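Local coordinates for 4-hydroxybutyrate coenzyme A transferase (Shewanella oneidensis, PDB 2OAS), which probably transfers coenzyme A between short-chain acyl groups, as a 4-hydroxybutyrate coenzyme A transferase of the acetyl-CoA hydrolase/transferase family, at residues V316-I321 against G372-R377. Numbering follows the deposited sequence.
Sequences VCADSI and GVVTTR. With COA (coenzyme A), chain C.
With CG of Asp319 set between its backbone N and carbonyl carbon (chi1 75°) and OG of Ser320 likewise (chi1 51°), Ser320 OG is brought to Gly372 N and Asp319 OD1 is placed beside that hydroxyl. Ser320 OG accepts a weak bond from Gly372 N at 3.3 Å and donates to Asp319 OD1, meeting it from above the carboxylate plane. Asp319 OD2 forms a salt bridge with Arg377 NH1 of the second subunit. Asp319 CB and CG also lie across Val374 CG2, the methyl group that reaches within 3.7 Å of the backbone N of Ala318. Replacing Asp319 by an alanine would probably leave that arginine without its salt-bridge mate and Ser320 OG without its acceptor. Gly372 lacks a side chain, and a beta carbon here would collide with Asp319 OD1. Further along, the antiparallel pairing of strands 316-317 and 373-375 illustrates a classic beta bulge: Val374 and Thr375 together face Val316. Val316 O takes Val374 N at 2.9 Å and, weakly, Thr375 N, while Val316 N gives a bond of 2.9 Å to Thr375 O. On one face of this sheet, CB of Val316 packs on CB of Thr375 at 3.8 Å, and Thr375 OG1 bonds to Gln332, a CoA-binding residue. The segment 316-321 also borders coenzyme A: Ala318 O approaches CEP of the pantetheine arm, and Ile321 CD1 touches N3A of the adenine at 3.6 Å.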
ATOM      1  N   VAL A 316       3.944   9.131   5.491  1.00 31.76           N
ATOM      2  CA  VAL A 316       2.886   9.400   6.446  1.00 32.56           C
ATOM      3  C   VAL A 316       2.760   8.392   7.585  1.00 34.19           C
ATOM      4  O   VAL A 316       2.667   7.175   7.360  1.00 34.89           O
ATOM      5  CB  VAL A 316       1.542   9.468   5.701  1.00 32.58           C
ATOM      6  CG1 VAL A 316       0.385   9.702   6.677  1.00 33.80           C
ATOM      7  CG2 VAL A 316       1.602  10.571   4.650  1.00 31.32           C
ATOM      8  N   CYS A 317       2.759   8.917   8.811  1.00 34.99           N
ATOM      9  CA  CYS A 317       2.622   8.115  10.022  1.00 34.90           C
ATOM     10  C   CYS A 317       1.312   8.508  10.656  1.00 35.14           C
ATOM     11  O   CYS A 317       1.106   9.679  10.958  1.00 34.93           O
ATOM     12  CB  CYS A 317       3.737   8.416  11.008  1.00 35.57           C
ATOM     13  SG  CYS A 317       3.422   7.679  12.623  1.00 40.99           S
ATOM     14  N   ALA A 318       0.431   7.540  10.878  1.00 36.02           N
ATOM     15  CA  ALA A 318      -0.877   7.854  11.440  1.00 37.00           C
ATOM     16  C   ALA A 318      -1.423   6.860  12.466  1.00 37.68           C
ATOM     17  O   ALA A 318      -2.576   6.978  12.898  1.00 37.80           O
ATOM     18  CB  ALA A 318      -1.876   8.022  10.299  1.00 35.46           C
ATOM     19  N   ASP A 319      -0.602   5.882  12.850  1.00 38.13           N
ATOM     20  CA  ASP A 319      -1.034   4.880  13.829  1.00 38.27           C
ATOM     21  C   ASP A 319      -0.249   4.963  15.149  1.00 37.52           C
ATOM     22  O   ASP A 319      -0.565   4.266  16.110  1.00 37.29           O
ATOM     23  CB  ASP A 319      -0.910   3.469  13.231  1.00 37.74           C
ATOM     24  CG  ASP A 319       0.529   2.978  13.160  1.00 38.58           C
ATOM     25  OD1 ASP A 319       1.427   3.786  12.845  1.00 38.69           O
ATOM     26  OD2 ASP A 319       0.757   1.773  13.411  1.00 38.18           O
ATOM     27  N   SER A 320       0.751   5.835  15.211  1.00 36.73           N
ATOM     28  CA  SER A 320       1.548   5.920  16.423  1.00 36.74           C
ATOM     29  C   SER A 320       2.438   7.158  16.500  1.00 36.52           C
ATOM     30  O   SER A 320       2.520   7.934  15.553  1.00 36.72           O
ATOM     31  CB  SER A 320       2.428   4.681  16.505  1.00 36.27           C
ATOM     32  OG  SER A 320       3.125   4.522  15.281  1.00 34.33           O
ATOM     33  N   ILE A 321       3.088   7.331  17.649  1.00 36.51           N
ATOM     34  CA  ILE A 321       4.012   8.442  17.874  1.00 37.31           C
ATOM     35  C   ILE A 321       5.332   7.799  18.303  1.00 37.39           C
ATOM     36  O   ILE A 321       5.568   7.555  19.487  1.00 37.31           O
ATOM     37  CB  ILE A 321       3.510   9.405  18.988  1.00 37.61           C
ATOM     38  CG1 ILE A 321       2.242  10.122  18.518  1.00 36.56           C
ATOM     39  CG2 ILE A 321       4.579  10.445  19.319  1.00 36.29           C
ATOM     40  CD1 ILE A 321       1.566  10.918  19.608  1.00 36.21           C
ATOM     41  N   GLY A 372       5.420   4.311  12.918  1.00 32.99           N
ATOM     42  CA  GLY A 372       4.700   3.393  12.053  1.00 33.47           C
ATOM     43  C   GLY A 372       4.247   4.072  10.781  1.00 33.41           C
ATOM     44  O   GLY A 372       3.422   4.991  10.813  1.00 33.73           O
ATOM     45  N   VAL A 373       4.792   3.646   9.649  1.00 32.99           N
ATOM     46  CA  VAL A 373       4.380   4.235   8.384  1.00 32.72           C
ATOM     47  C   VAL A 373       3.077   3.560   7.946  1.00 31.49           C
ATOM     48  O   VAL A 373       3.043   2.346   7.775  1.00 31.93           O
ATOM     49  CB  VAL A 373       5.440   4.011   7.294  1.00 33.03           C
ATOM     50  CG1 VAL A 373       4.861   4.371   5.930  1.00 32.53           C
ATOM     51  CG2 VAL A 373       6.669   4.823   7.597  1.00 32.75           C
ATOM     52  N   VAL A 374       2.012   4.333   7.784  1.00 30.77           N
ATOM     53  CA  VAL A 374       0.732   3.764   7.349  1.00 31.36           C
ATOM     54  C   VAL A 374       0.567   3.967   5.841  1.00 31.17           C
ATOM     55  O   VAL A 374       0.168   3.056   5.122  1.00 32.36           O
ATOM     56  CB  VAL A 374      -0.457   4.424   8.091  1.00 31.59           C
ATOM     57  CG1 VAL A 374      -1.786   3.853   7.588  1.00 31.06           C
ATOM     58  CG2 VAL A 374      -0.318   4.176   9.585  1.00 29.11           C
ATOM     59  N   THR A 375       0.894   5.168   5.377  1.00 31.47           N
ATOM     60  CA  THR A 375       0.811   5.519   3.969  1.00 31.13           C
ATOM     61  C   THR A 375       2.214   5.933   3.523  1.00 31.11           C
ATOM     62  O   THR A 375       2.857   6.767   4.150  1.00 29.09           O
ATOM     63  CB  THR A 375      -0.175   6.677   3.769  1.00 32.13           C
ATOM     64  OG1 THR A 375      -1.465   6.269   4.216  1.00 34.13           O
ATOM     65  CG2 THR A 375      -0.250   7.079   2.318  1.00 33.37           C
ATOM     66  N   THR A 376       2.671   5.344   2.427  1.00 30.95           N
ATOM     67  CA  THR A 376       4.007   5.585   1.917  1.00 31.05           C
ATOM     68  C   THR A 376       4.133   6.764   0.967  1.00 32.66           C
ATOM     69  O   THR A 376       3.136   7.328   0.522  1.00 33.61           O
ATOM     70  CB  THR A 376       4.512   4.328   1.204  1.00 30.65           C
ATOM     71  OG1 THR A 376       3.693   4.072   0.057  1.00 31.92           O
ATOM     72  CG2 THR A 376       4.413   3.124   2.130  1.00 29.47           C
ATOM     73  N   ARG A 377       5.378   7.135   0.671  1.00 33.05           N
ATOM     74  CA  ARG A 377       5.687   8.222  -0.259  1.00 32.89           C
ATOM     75  C   ARG A 377       4.876   8.101  -1.537  1.00 33.11           C
ATOM     76  O   ARG A 377       4.158   9.018  -1.924  1.00 34.17           O
ATOM     77  CB  ARG A 377       7.138   8.164  -0.705  1.00 32.56           C
ATOM     78  CG  ARG A 377       8.156   8.435   0.311  1.00 32.42           C
ATOM     79  CD  ARG A 377       9.516   8.056  -0.240  1.00 33.05           C
ATOM     80  NE  ARG A 377      10.564   8.576   0.625  1.00 37.18           N
ATOM     81  CZ  ARG A 377      11.807   8.118   0.665  1.00 38.58           C
ATOM     82  NH1 ARG A 377      12.185   7.112  -0.115  1.00 38.44           N
ATOM     83  NH2 ARG A 377      12.669   8.666   1.502  1.00 41.05           N
TER
HETATM   84  N1A COA C 501       4.083  14.294  17.778  1.00 61.29           N
HETATM   85  C2A COA C 501       3.819  14.351  19.215  1.00 61.98           C
HETATM   86  N3A COA C 501       2.385  14.393  19.566  1.00 61.87           N
HETATM   87  C4A COA C 501       1.322  14.401  18.545  1.00 62.27           C
HETATM   88  C5A COA C 501       1.593  14.331  17.131  1.00 62.79           C
HETATM   89  C6A COA C 501       3.025  14.298  16.752  1.00 61.78           C
HETATM   90  N6A COA C 501       3.402  14.243  15.388  1.00 60.23           N
HETATM   91  N7A COA C 501       0.411  14.350  16.410  1.00 62.96           N
HETATM   92  C8A COA C 501      -0.595  14.407  17.391  1.00 63.13           C
HETATM   93  N9A COA C 501      -0.066  14.433  18.703  1.00 63.18           N
HETATM   94  C1B COA C 501      -0.777  14.503  19.963  1.00 64.39           C
HETATM   95  C2B COA C 501      -1.791  15.662  20.213  1.00 65.05           C
HETATM   96  O2B COA C 501      -1.339  16.584  21.141  1.00 65.31           O
HETATM   97  C3B COA C 501      -3.116  15.011  20.607  1.00 66.26           C
HETATM   98  O3B COA C 501      -3.578  15.524  21.896  1.00 69.91           O
HETATM   99  P3B COA C 501      -4.921  15.061  22.596  1.00 72.29           P
HETATM  100  O7A COA C 501      -6.136  15.230  21.775  1.00 73.24           O
HETATM  101  O8A COA C 501      -4.808  13.615  22.957  1.00 72.41           O
HETATM  102  O9A COA C 501      -5.060  15.801  23.842  1.00 72.10           O
HETATM  103  C4B COA C 501      -2.902  13.545  20.589  1.00 64.41           C
HETATM  104  O4B COA C 501      -1.542  13.267  20.218  1.00 63.86           O
HETATM  105  C5B COA C 501      -4.076  13.107  19.614  1.00 62.82           C
HETATM  106  O5B COA C 501      -3.894  13.646  18.294  1.00 60.28           O
HETATM  107  P1A COA C 501      -5.080  14.085  17.218  1.00 59.48           P
HETATM  108  O1A COA C 501      -6.003  15.062  17.725  1.00 60.50           O
HETATM  109  O2A COA C 501      -4.496  14.631  15.934  1.00 59.13           O
HETATM  110  O3A COA C 501      -5.784  12.699  16.942  1.00 59.59           O
HETATM  111  P2A COA C 501      -6.978  12.515  15.961  1.00 60.33           P
HETATM  112  O4A COA C 501      -8.127  11.991  16.695  1.00 61.11           O
HETATM  113  O5A COA C 501      -7.362  13.770  15.343  1.00 59.29           O
HETATM  114  O6A COA C 501      -6.665  11.694  14.784  1.00 60.07           O
HETATM  115  CBP COA C 501      -5.327  10.022  13.439  1.00 57.18           C
HETATM  116  CCP COA C 501      -5.607  11.585  13.833  1.00 58.07           C
HETATM  117  CDP COA C 501      -4.769   9.670  14.863  1.00 56.31           C
HETATM  118  CEP COA C 501      -4.161   9.898  12.365  1.00 56.41           C
HETATM  119  CAP COA C 501      -6.724   9.144  13.105  1.00 56.44           C
HETATM  120  OAP COA C 501      -7.168   9.818  11.887  1.00 55.72           O
HETATM  121  C9P COA C 501      -6.477   7.670  12.764  1.00 55.69           C
HETATM  122  O9P COA C 501      -6.757   6.833  13.609  1.00 54.38           O
HETATM  123  N8P COA C 501      -5.955   7.368  11.480  1.00 56.32           N
HETATM  124  C7P COA C 501      -5.620   6.112  10.822  1.00 55.65           C
HETATM  125  C6P COA C 501      -6.335   5.797   9.457  1.00 55.85           C
HETATM  126  C5P COA C 501      -7.665   5.171   9.560  1.00 56.48           C
HETATM  127  O5P COA C 501      -7.984   4.249   8.801  1.00 57.13           O
HETATM  128  N4P COA C 501      -8.512   5.707  10.595  1.00 58.14           N
HETATM  129  C3P COA C 501      -9.858   5.358  11.026  1.00 59.42           C
HETATM  130  C2P COA C 501     -10.955   5.257   9.900  1.00 59.96           C
HETATM  131  S1P COA C 501     -11.853   3.679   9.920  1.00 60.53           S